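Local coordinates for chitinase (Thermococcus chitonophagus, PDB 5XSW), which probably hydrolyses internal linkages of chitin as an endochitinase, and holds bound N-acetylglucosamine units in this structure, at residues N367-G370 with V375-V378; L206-A211 with I379-T384; W424-R429 with M461-E466. One frame throughout, in Å; residues are numbered along the deposited sequence.

Contact 1: residues N367-G370 with V375-V378; sequences NMEG and VPTV
Val375 and Pro376, in the first turn of helix 374-386, meet Met368 and Glu369 in two ways: Val375 packs its branch on backbone oxygens, while Pro376 is crossed by the Glu369 side chain. Val375 CG2 lies 3.0 Å from Met368 O, a tight carbon-to-oxygen approach. Val375 CB comes within 3.4 Å of Met368 O. With CG1 anti to the backbone N (chi1 170°), CG2 sits beside that N, pointing at the oxygen end of the Met368 carbonyl with Glu369 O also close by, while Val375 CG1 stays 4.0 Å from Met368 O.

Glu369 works on the other residue of the pair. A chi1 of -165° sends its CG away from its own N, and the chain runs out extended, crossing the proline ring at about a right angle. Glu369 CG touches Pro376 CD at 3.8 Å, and farther along Glu369 OE2 sits 3.7 Å from Pro376 CG, so it is the CG-CD side of the ring that meets both the methylene and the carboxylate.

The hydrogen bond here joins backbone to backbone: Val375 N gives its hydrogen to Glu369 O over 2.9 Å, nearly straight at 174°. The amide arrives somewhat tilted from the carbonyl plane. Around the contact, Trp363 touches Glu369, Val375 and Pro376, and Phe334 of helix 327-338 lies against Met368 and Val375.

Chemically, an amide in the first turn of a helix lacks a carbonyl of its own helix to bond to, and the loop carbonyl of Glu369 supplies one. Because that bond closes a short excursion containing Phe371, Gly372 and His374, all lining the observed glycan pocket, the contact probably helps define the shape of the pocket wall while its own side chains stay out of the site.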
ATOM      1  N   ASN A 367      -8.312 -24.059   4.501  1.00 37.27           N
ATOM      2  CA  ASN A 367      -8.970 -23.026   5.283  1.00 43.45           C
ATOM      3  C   ASN A 367      -8.775 -21.628   4.696  1.00 34.41           C
ATOM      4  O   ASN A 367      -8.380 -20.710   5.387  1.00 36.57           O
ATOM      5  CB  ASN A 367      -8.521 -23.098   6.735  1.00 52.78           C
ATOM      6  CG  ASN A 367      -8.842 -24.436   7.362  1.00 58.60           C
ATOM      7  OD1 ASN A 367     -10.005 -24.778   7.551  1.00 63.30           O
ATOM      8  ND2 ASN A 367      -7.815 -25.211   7.659  1.00 64.17           N
ATOM      9  N   MET A 368      -9.028 -21.510   3.400  1.00 31.09           N
ATOM     10  CA  MET A 368      -8.882 -20.262   2.659  1.00 38.41           C
ATOM     11  C   MET A 368     -10.237 -19.652   2.339  1.00 30.99           C
ATOM     12  O   MET A 368     -10.486 -19.200   1.238  1.00 33.79           O
ATOM     13  CB  MET A 368      -8.098 -20.449   1.367  1.00 31.17           C
ATOM     14  CG  MET A 368      -6.938 -21.392   1.441  1.00 38.70           C
ATOM     15  SD  MET A 368      -6.489 -21.832  -0.233  1.00 38.35           S
ATOM     16  CE  MET A 368      -6.504 -20.250  -1.033  1.00 25.43           C
ATOM     17  N   GLU A 369     -11.133 -19.690   3.303  1.00 28.78           N
ATOM     18  CA  GLU A 369     -12.431 -19.090   3.119  1.00 34.14           C
ATOM     19  C   GLU A 369     -12.354 -17.582   2.896  1.00 33.45           C
ATOM     20  O   GLU A 369     -13.157 -17.015   2.173  1.00 27.94           O
ATOM     21  CB  GLU A 369     -13.353 -19.410   4.284  1.00 31.90           C
ATOM     22  CG  GLU A 369     -14.796 -19.108   3.958  1.00 37.76           C
ATOM     23  CD  GLU A 369     -15.768 -19.987   4.699  1.00 42.49           C
ATOM     24  OE1 GLU A 369     -15.338 -20.694   5.621  1.00 44.07           O
ATOM     25  OE2 GLU A 369     -16.960 -19.954   4.356  1.00 37.47           O
ATOM     26  N   GLY A 370     -11.408 -16.936   3.560  1.00 27.98           N
ATOM     27  CA  GLY A 370     -11.464 -15.494   3.755  1.00 28.01           C
ATOM     28  C   GLY A 370     -12.551 -15.039   4.740  1.00 30.77           C
ATOM     29  O   GLY A 370     -13.281 -15.850   5.269  1.00 34.15           O
ATOM     30  N   VAL A 375     -14.415 -16.501  -0.370  1.00 22.75           N
ATOM     31  CA  VAL A 375     -14.006 -17.381  -1.482  1.00 20.92           C
ATOM     32  C   VAL A 375     -15.188 -18.244  -2.027  1.00 25.82           C
ATOM     33  O   VAL A 375     -15.476 -18.187  -3.223  1.00 26.29           O
ATOM     34  CB  VAL A 375     -12.787 -18.291  -1.091  1.00 23.54           C
ATOM     35  CG1 VAL A 375     -12.513 -19.398  -2.178  1.00 22.02           C
ATOM     36  CG2 VAL A 375     -11.558 -17.409  -0.964  1.00 24.10           C
ATOM     37  N   PRO A 376     -15.885 -19.002  -1.167  1.00 26.96           N
ATOM     38  CA  PRO A 376     -17.001 -19.770  -1.742  1.00 29.17           C
ATOM     39  C   PRO A 376     -18.098 -18.871  -2.371  1.00 29.37           C
ATOM     40  O   PRO A 376     -18.723 -19.268  -3.336  1.00 24.50           O
ATOM     41  CB  PRO A 376     -17.590 -20.536  -0.527  1.00 27.26           C
ATOM     42  CG  PRO A 376     -17.119 -19.745   0.713  1.00 27.79           C
ATOM     43  CD  PRO A 376     -15.716 -19.270   0.289  1.00 27.89           C
ATOM     44  N   THR A 377     -18.361 -17.708  -1.811  1.00 23.53           N
ATOM     45  CA  THR A 377     -19.362 -16.816  -2.423  1.00 27.25           C
ATOM     46  C   THR A 377     -18.944 -16.390  -3.832  1.00 28.16           C
ATOM     47  O   THR A 377     -19.731 -16.482  -4.774  1.00 26.19           O
ATOM     48  CB  THR A 377     -19.584 -15.541  -1.559  1.00 25.09           C
ATOM     49  OG1 THR A 377     -20.017 -15.923  -0.239  1.00 29.79           O
ATOM     50  CG2 THR A 377     -20.659 -14.585  -2.178  1.00 24.98           C
ATOM     51  N   VAL A 378     -17.714 -15.896  -3.966  1.00 25.77           N
ATOM     52  CA  VAL A 378     -17.282 -15.300  -5.226  1.00 24.11           C
ATOM     53  C   VAL A 378     -17.194 -16.419  -6.285  1.00 26.31           C
ATOM     54  O   VAL A 378     -17.585 -16.268  -7.449  1.00 23.92           O
ATOM     55  CB  VAL A 378     -15.919 -14.580  -5.046  1.00 23.41           C
ATOM     56  CG1 VAL A 378     -15.311 -14.221  -6.400  1.00 24.30           C
ATOM     57  CG2 VAL A 378     -16.140 -13.232  -4.196  1.00 17.68           C
TER

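Contact 2: residues L206-A211 with I379-T384; sequences LMALAA and INITAT
A chi1 of -68° in Ile381 sets CG1 opposite the carbonyl carbon and CG2 opposite the backbone N, which lays the CG2 methyl against Ala208. Thr382, one residue on, has chi1 -55°, swinging OG1 back beside its own N and toward the same alanine. Ala208 CB therefore fits between two groups: Ile381 CG2 at 3.7 Å and Thr382 OG1 at 3.3 Å. The hydroxyl's polar partner is Val378 O, one turn earlier in its own helix, so what it offers Ala208 is van der Waals contact. Farther out, Ile381 CD1 reaches Ala211 CB at a looser 4.5 Å.

Small residues on one side let the backbones come close. The CA atoms of Ala208 and Ile381 are 5.5 Å apart, and the two short axes approach to 8.4 Å, running roughly antiparallel at 140°. All four touching residues are buried.

This is a close antiparallel helix pair with alanines at the interface. It brings the end of helix 203-214, which carries Lys212, Glu213 and Asn214, near the start of helix 374-386 with His374, and these residues line the glycan pocket of the helical domain.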
ATOM      1  N   LEU A 206     -15.294 -10.350 -11.880  1.00 18.55           N
ATOM      2  CA  LEU A 206     -15.321  -8.966 -11.284  1.00 19.84           C
ATOM      3  C   LEU A 206     -16.712  -8.630 -10.780  1.00 24.70           C
ATOM      4  O   LEU A 206     -16.871  -7.979  -9.743  1.00 21.09           O
ATOM      5  CB  LEU A 206     -14.877  -7.880 -12.302  1.00 17.60           C
ATOM      6  CG  LEU A 206     -13.366  -7.946 -12.609  1.00 20.92           C
ATOM      7  CD1 LEU A 206     -12.915  -6.899 -13.620  1.00 21.00           C
ATOM      8  CD2 LEU A 206     -12.509  -7.732 -11.297  1.00 23.81           C
ATOM      9  N   MET A 207     -17.733  -9.141 -11.458  1.00 22.30           N
ATOM     10  CA  MET A 207     -19.139  -8.927 -11.046  1.00 20.30           C
ATOM     11  C   MET A 207     -19.406  -9.593  -9.681  1.00 21.96           C
ATOM     12  O   MET A 207     -20.018  -9.012  -8.748  1.00 21.86           O
ATOM     13  CB  MET A 207     -20.116  -9.499 -12.103  1.00 20.69           C
ATOM     14  CG  MET A 207     -20.209  -8.648 -13.376  1.00 21.23           C
ATOM     15  SD  MET A 207     -21.300  -7.172 -13.193  1.00 23.95           S
ATOM     16  CE  MET A 207     -22.926  -7.899 -12.935  1.00 19.03           C
ATOM     17  N   ALA A 208     -18.934 -10.820  -9.583  1.00 20.41           N
ATOM     18  CA  ALA A 208     -19.103 -11.614  -8.394  1.00 21.16           C
ATOM     19  C   ALA A 208     -18.351 -10.944  -7.239  1.00 21.88           C
ATOM     20  O   ALA A 208     -18.838 -10.915  -6.103  1.00 20.58           O
ATOM     21  CB  ALA A 208     -18.519 -13.043  -8.608  1.00 18.87           C
ATOM     22  N   LEU A 209     -17.162 -10.436  -7.561  1.00 18.30           N
ATOM     23  CA  LEU A 209     -16.297  -9.869  -6.540  1.00 20.24           C
ATOM     24  C   LEU A 209     -16.989  -8.601  -5.982  1.00 21.84           C
ATOM     25  O   LEU A 209     -17.086  -8.425  -4.773  1.00 20.48           O
ATOM     26  CB  LEU A 209     -14.927  -9.520  -7.119  1.00 20.02           C
ATOM     27  CG  LEU A 209     -13.930  -8.906  -6.069  1.00 19.36           C
ATOM     28  CD1 LEU A 209     -13.678  -9.834  -4.829  1.00 21.11           C
ATOM     29  CD2 LEU A 209     -12.610  -8.580  -6.757  1.00 18.81           C
ATOM     30  N   ALA A 210     -17.501  -7.735  -6.862  1.00 19.65           N
ATOM     31  CA  ALA A 210     -18.149  -6.504  -6.373  1.00 21.84           C
ATOM     32  C   ALA A 210     -19.400  -6.840  -5.551  1.00 22.07           C
ATOM     33  O   ALA A 210     -19.765  -6.100  -4.615  1.00 22.95           O
ATOM     34  CB  ALA A 210     -18.521  -5.565  -7.549  1.00 18.75           C
ATOM     35  N   ALA A 211     -20.112  -7.913  -5.929  1.00 19.92           N
ATOM     36  CA  ALA A 211     -21.345  -8.249  -5.231  1.00 20.73           C
ATOM     37  C   ALA A 211     -21.024  -8.640  -3.747  1.00 22.95           C
ATOM     38  O   ALA A 211     -21.683  -8.193  -2.779  1.00 23.78           O
ATOM     39  CB  ALA A 211     -22.068  -9.395  -5.968  1.00 20.81           C
ATOM     40  N   ILE A 379     -16.705 -17.573  -5.852  1.00 23.10           N
ATOM     41  CA  ILE A 379     -16.560 -18.688  -6.797  1.00 27.06           C
ATOM     42  C   ILE A 379     -17.914 -19.217  -7.240  1.00 26.07           C
ATOM     43  O   ILE A 379     -18.140 -19.422  -8.446  1.00 26.29           O
ATOM     44  CB  ILE A 379     -15.682 -19.799  -6.144  1.00 31.40           C
ATOM     45  CG1 ILE A 379     -14.229 -19.594  -6.581  1.00 26.69           C
ATOM     46  CG2 ILE A 379     -16.233 -21.120  -6.379  1.00 34.31           C
ATOM     47  CD1 ILE A 379     -13.582 -18.464  -5.933  1.00 37.79           C
ATOM     48  N   ASN A 380     -18.834 -19.382  -6.292  1.00 24.63           N
ATOM     49  CA  ASN A 380     -20.199 -19.818  -6.629  1.00 28.11           C
ATOM     50  C   ASN A 380     -20.908 -18.842  -7.573  1.00 32.13           C
ATOM     51  O   ASN A 380     -21.558 -19.249  -8.544  1.00 24.74           O
ATOM     52  CB  ASN A 380     -21.024 -19.999  -5.351  1.00 28.82           C
ATOM     53  CG  ASN A 380     -20.558 -21.249  -4.559  1.00 56.05           C
ATOM     54  OD1 ASN A 380     -20.116 -22.266  -5.139  1.00 53.59           O
ATOM     55  ND2 ASN A 380     -20.596 -21.151  -3.245  1.00 58.19           N
ATOM     56  N   ILE A 381     -20.786 -17.549  -7.311  1.00 24.75           N
ATOM     57  CA  ILE A 381     -21.479 -16.582  -8.186  1.00 23.72           C
ATOM     58  C   ILE A 381     -20.838 -16.543  -9.582  1.00 24.65           C
ATOM     59  O   ILE A 381     -21.555 -16.477 -10.602  1.00 25.71           O
ATOM     60  CB  ILE A 381     -21.512 -15.148  -7.534  1.00 20.25           C
ATOM     61  CG1 ILE A 381     -22.410 -15.189  -6.298  1.00 24.86           C
ATOM     62  CG2 ILE A 381     -22.035 -14.079  -8.522  1.00 21.05           C
ATOM     63  CD1 ILE A 381     -22.483 -13.824  -5.510  1.00 25.16           C
ATOM     64  N   THR A 382     -19.511 -16.573  -9.650  1.00 21.75           N
ATOM     65  CA  THR A 382     -18.843 -16.597 -10.951  1.00 20.08           C
ATOM     66  C   THR A 382     -19.331 -17.825 -11.760  1.00 28.86           C
ATOM     67  O   THR A 382     -19.643 -17.697 -12.963  1.00 25.86           O
ATOM     68  CB  THR A 382     -17.292 -16.654 -10.792  1.00 25.08           C
ATOM     69  OG1 THR A 382     -16.871 -15.553  -9.976  1.00 23.80           O
ATOM     70  CG2 THR A 382     -16.526 -16.572 -12.131  1.00 23.32           C
ATOM     71  N   ALA A 383     -19.341 -18.999 -11.117  1.00 25.78           N
ATOM     72  CA  ALA A 383     -19.784 -20.239 -11.790  1.00 27.50           C
ATOM     73  C   ALA A 383     -21.250 -20.097 -12.261  1.00 28.50           C
ATOM     74  O   ALA A 383     -21.576 -20.437 -13.385  1.00 29.76           O
ATOM     75  CB  ALA A 383     -19.632 -21.462 -10.842  1.00 26.97           C
ATOM     76  N   THR A 384     -22.129 -19.607 -11.402  1.00 24.55           N
ATOM     77  CA  THR A 384     -23.551 -19.409 -11.774  1.00 26.88           C
ATOM     78  C   THR A 384     -23.741 -18.437 -12.933  1.00 31.81           C
ATOM     79  O   THR A 384     -24.532 -18.692 -13.835  1.00 28.94           O
ATOM     80  CB  THR A 384     -24.365 -18.930 -10.549  1.00 28.65           C
ATOM     81  OG1 THR A 384     -24.158 -19.892  -9.495  1.00 32.10           O
ATOM     82  CG2 THR A 384     -25.883 -18.837 -10.845  1.00 28.15           C
TER

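Contact 3: residues W424-R429 with M461-E466; sequences WNAMMR and MKHWPE
Met427 meets both His463 and Trp464, and it does so with different parts of itself. The first interaction is CH-pi: Met427 CA stands over the centre of the His463 imidazole, 3.6 Å from the ring centroid and only 4° off the ring normal. The ring is thus laid flat on the helix backbone. Met427 CB continues over the same face, 3.6 Å from His463 CG, while Ala426 CB lies 4.3 Å from His463 CE1.

The second is a Met-aromatic contact. In Met427, chi1 -175° swings CG away from the backbone N, carrying the sulfur past the imidazole to the indole of Trp464. Met427 SD lies in the indole plane at the edge of the five-membered ring, 3.3 Å from Trp464 NE1. The indole N-H makes a weak, bent hydrogen bond to it. The chain then bends at the sulfur and puts Met427 CE 3.5 Å above the plane of Trp424, over the ring, so one methionine serves three aromatic residues.

Polar fixing of the imidazole comes from Asp430 of helix 421-439, about one turn beyond Met427, which is hydrogen-bonded to His463 NE2. Replacing the His463 ring with the methyl of an alanine is likely to uncover the helix backbone at Met427 and leave Asp430 without its mate.

His463 and Trp464 belong to a type I turn closed by Trp464 N to Met461 O, right after helix 449-461. The turn rests against helix 421-439, while Trp464 also packs edge-to-face with Phe414 and with Trp198 of helix 186-199.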
ATOM      1  N   TRP A 424      -2.914   9.293 -30.348  1.00 39.81           N
ATOM      2  CA  TRP A 424      -4.242   9.214 -29.721  1.00 35.92           C
ATOM      3  C   TRP A 424      -5.321   9.689 -30.700  1.00 39.23           C
ATOM      4  O   TRP A 424      -6.392   9.080 -30.832  1.00 37.43           O
ATOM      5  CB  TRP A 424      -4.299  10.024 -28.413  1.00 42.48           C
ATOM      6  CG  TRP A 424      -5.542   9.698 -27.669  1.00 45.62           C
ATOM      7  CD1 TRP A 424      -6.763  10.311 -27.793  1.00 46.90           C
ATOM      8  CD2 TRP A 424      -5.727   8.622 -26.734  1.00 39.25           C
ATOM      9  NE1 TRP A 424      -7.679   9.703 -26.959  1.00 43.00           N
ATOM     10  CE2 TRP A 424      -7.069   8.664 -26.305  1.00 44.76           C
ATOM     11  CE3 TRP A 424      -4.876   7.661 -26.178  1.00 40.73           C
ATOM     12  CZ2 TRP A 424      -7.586   7.759 -25.368  1.00 39.78           C
ATOM     13  CZ3 TRP A 424      -5.395   6.767 -25.239  1.00 39.29           C
ATOM     14  CH2 TRP A 424      -6.739   6.821 -24.857  1.00 36.93           C
ATOM     15  N   ASN A 425      -5.040  10.789 -31.403  1.00 43.98           N
ATOM     16  CA  ASN A 425      -5.988  11.305 -32.400  1.00 39.82           C
ATOM     17  C   ASN A 425      -6.193  10.339 -33.526  1.00 33.70           C
ATOM     18  O   ASN A 425      -7.324  10.115 -33.951  1.00 35.06           O
ATOM     19  CB  ASN A 425      -5.498  12.650 -32.967  1.00 42.57           C
ATOM     20  CG  ASN A 425      -5.535  13.740 -31.938  1.00 50.11           C
ATOM     21  OD1 ASN A 425      -6.317  13.678 -30.988  1.00 48.54           O
ATOM     22  ND2 ASN A 425      -4.684  14.741 -32.102  1.00 62.59           N
ATOM     23  N   ALA A 426      -5.103   9.738 -34.013  1.00 36.64           N
ATOM     24  CA  ALA A 426      -5.252   8.713 -35.060  1.00 37.22           C
ATOM     25  C   ALA A 426      -6.079   7.527 -34.565  1.00 38.11           C
ATOM     26  O   ALA A 426      -6.927   6.963 -35.292  1.00 35.49           O
ATOM     27  CB  ALA A 426      -3.881   8.234 -35.548  1.00 36.40           C
ATOM     28  N   MET A 427      -5.822   7.130 -33.320  1.00 38.88           N
ATOM     29  CA  MET A 427      -6.599   6.041 -32.714  1.00 33.82           C
ATOM     30  C   MET A 427      -8.097   6.388 -32.691  1.00 28.48           C
ATOM     31  O   MET A 427      -8.962   5.592 -33.102  1.00 28.64           O
ATOM     32  CB  MET A 427      -6.038   5.743 -31.293  1.00 28.73           C
ATOM     33  CG  MET A 427      -6.704   4.526 -30.607  1.00 30.50           C
ATOM     34  SD  MET A 427      -6.420   4.688 -28.821  1.00 34.20           S
ATOM     35  CE  MET A 427      -7.716   5.826 -28.451  1.00 31.35           C
ATOM     36  N   MET A 428      -8.423   7.587 -32.228  1.00 30.31           N
ATOM     37  CA  MET A 428      -9.817   7.968 -32.112  1.00 29.29           C
ATOM     38  C   MET A 428     -10.513   8.110 -33.490  1.00 34.04           C
ATOM     39  O   MET A 428     -11.677   7.754 -33.616  1.00 32.09           O
ATOM     40  CB  MET A 428      -9.916   9.274 -31.289  1.00 36.68           C
ATOM     41  CG  MET A 428      -9.665   9.052 -29.760  1.00 40.65           C
ATOM     42  SD  MET A 428     -10.636   7.671 -29.036  1.00 35.28           S
ATOM     43  CE  MET A 428     -12.319   8.179 -29.297  1.00 32.76           C
ATOM     44  N   ARG A 429      -9.803   8.569 -34.540  1.00 35.87           N
ATOM     45  CA  ARG A 429     -10.386   8.483 -35.916  1.00 37.06           C
ATOM     46  C   ARG A 429     -10.769   7.038 -36.293  1.00 30.55           C
ATOM     47  O   ARG A 429     -11.888   6.767 -36.757  1.00 34.41           O
ATOM     48  CB  ARG A 429      -9.403   9.062 -36.968  1.00 38.58           C
ATOM     49  CG  ARG A 429      -9.301  10.596 -36.915  1.00 45.80           C
ATOM     50  CD  ARG A 429      -8.579  11.205 -38.139  1.00 48.05           C
ATOM     51  NE  ARG A 429      -7.154  10.860 -38.182  1.00 42.63           N
ATOM     52  CZ  ARG A 429      -6.212  11.489 -37.476  1.00 42.86           C
ATOM     53  NH1 ARG A 429      -6.527  12.507 -36.673  1.00 49.76           N
ATOM     54  NH2 ARG A 429      -4.955  11.107 -37.578  1.00 46.61           N
ATOM     55  N   MET A 461      -6.936  -0.603 -29.444  1.00 25.33           N
ATOM     56  CA  MET A 461      -5.679  -1.161 -28.926  1.00 27.42           C
ATOM     57  C   MET A 461      -4.615  -1.449 -29.970  1.00 36.28           C
ATOM     58  O   MET A 461      -3.418  -1.616 -29.634  1.00 31.15           O
ATOM     59  CB  MET A 461      -5.968  -2.459 -28.117  1.00 27.82           C
ATOM     60  CG  MET A 461      -6.754  -2.075 -26.818  1.00 28.76           C
ATOM     61  SD  MET A 461      -7.265  -3.523 -25.876  1.00 33.59           S
ATOM     62  CE  MET A 461      -5.725  -3.975 -25.089  1.00 36.26           C
ATOM     63  N   LYS A 462      -5.031  -1.488 -31.237  1.00 33.24           N
ATOM     64  CA  LYS A 462      -4.057  -1.554 -32.338  1.00 33.26           C
ATOM     65  C   LYS A 462      -3.117  -0.378 -32.222  1.00 34.83           C
ATOM     66  O   LYS A 462      -2.005  -0.433 -32.676  1.00 36.66           O
ATOM     67  CB  LYS A 462      -4.766  -1.533 -33.704  1.00 32.31           C
ATOM     68  CG  LYS A 462      -5.484  -2.826 -34.093  1.00 31.67           C
ATOM     69  CD  LYS A 462      -4.362  -3.860 -34.545  1.00 42.25           C
ATOM     70  CE  LYS A 462      -4.911  -5.198 -35.040  1.00 40.92           C
ATOM     71  NZ  LYS A 462      -3.786  -6.199 -35.290  1.00 48.98           N
ATOM     72  N   HIS A 463      -3.554   0.721 -31.642  1.00 29.97           N
ATOM     73  CA  HIS A 463      -2.698   1.883 -31.470  1.00 33.62           C
ATOM     74  C   HIS A 463      -1.966   1.969 -30.136  1.00 36.11           C
ATOM     75  O   HIS A 463      -1.253   2.889 -29.891  1.00 34.90           O
ATOM     76  CB  HIS A 463      -3.465   3.174 -31.700  1.00 31.34           C
ATOM     77  CG  HIS A 463      -4.093   3.273 -33.044  1.00 36.84           C
ATOM     78  ND1 HIS A 463      -3.608   4.095 -34.028  1.00 38.77           N
ATOM     79  CD2 HIS A 463      -5.161   2.650 -33.570  1.00 37.14           C
ATOM     80  CE1 HIS A 463      -4.353   3.973 -35.101  1.00 40.08           C
ATOM     81  NE2 HIS A 463      -5.302   3.101 -34.850  1.00 36.81           N
ATOM     82  N   TRP A 464      -2.147   0.972 -29.237  1.00 34.88           N
ATOM     83  CA  TRP A 464      -1.506   1.030 -27.920  1.00 30.92           C
ATOM     84  C   TRP A 464      -0.083   0.451 -27.944  1.00 32.54           C
ATOM     85  O   TRP A 464       0.223  -0.432 -28.740  1.00 33.83           O
ATOM     86  CB  TRP A 464      -2.383   0.291 -26.895  1.00 29.77           C
ATOM     87  CG  TRP A 464      -3.678   0.998 -26.544  1.00 32.18           C
ATOM     88  CD1 TRP A 464      -4.300   1.995 -27.248  1.00 34.55           C
ATOM     89  CD2 TRP A 464      -4.515   0.734 -25.403  1.00 36.75           C
ATOM     90  NE1 TRP A 464      -5.472   2.360 -26.625  1.00 33.37           N
ATOM     91  CE2 TRP A 464      -5.621   1.605 -25.483  1.00 31.24           C
ATOM     92  CE3 TRP A 464      -4.436  -0.171 -24.322  1.00 34.26           C
ATOM     93  CZ2 TRP A 464      -6.646   1.614 -24.519  1.00 33.22           C
ATOM     94  CZ3 TRP A 464      -5.448  -0.162 -23.368  1.00 32.19           C
ATOM     95  CH2 TRP A 464      -6.545   0.715 -23.479  1.00 29.41           C
ATOM     96  N   PRO A 465       0.800   0.940 -27.065  1.00 34.04           N
ATOM     97  CA  PRO A 465       2.161   0.391 -27.008  1.00 38.26           C
ATOM     98  C   PRO A 465       2.150  -1.131 -26.789  1.00 35.59           C
ATOM     99  O   PRO A 465       1.262  -1.643 -26.087  1.00 32.55           O
ATOM    100  CB  PRO A 465       2.786   1.087 -25.797  1.00 35.96           C
ATOM    101  CG  PRO A 465       1.858   2.139 -25.394  1.00 35.37           C
ATOM    102  CD  PRO A 465       0.517   1.879 -25.969  1.00 35.63           C
ATOM    103  N   GLU A 466       3.107  -1.825 -27.409  1.00 35.57           N
ATOM    104  CA  GLU A 466       3.282  -3.265 -27.271  1.00 34.15           C
ATOM    105  C   GLU A 466       4.508  -3.534 -26.410  1.00 30.47           C
ATOM    106  O   GLU A 466       5.460  -2.748 -26.434  1.00 32.08           O
ATOM    107  CB  GLU A 466       3.429  -3.921 -28.652  1.00 38.99           C
ATOM    108  CG  GLU A 466       2.152  -3.853 -29.504  1.00 39.05           C
ATOM    109  CD  GLU A 466       1.200  -4.992 -29.190  1.00 43.29           C
ATOM    110  OE1 GLU A 466       1.421  -5.697 -28.180  1.00 45.09           O
ATOM    111  OE2 GLU A 466       0.252  -5.219 -29.976  1.00 50.76           O
TER

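In the fold
Contacts 1 and 2 are neighbours on helix 374-386: their centres lie 12 Å apart, and Val378 at the end of one touches Ala208 in the other. Along the chain, contact 1 is nested inside the long loop that contact 2 closes, and both lie close behind residues that line the glycan pocket. Contact 3 follows both in sequence and lies well away, about 32 Å from contact 2 and 40 Å from contact 1 between centres, where helix 421-439 meets the turn after helix 449-461. Helix 186-199 touches contact 2 (Leu206, Met207) and contact 3 (Met461, Trp464), linking the pocket side of the helical domain to its distant side.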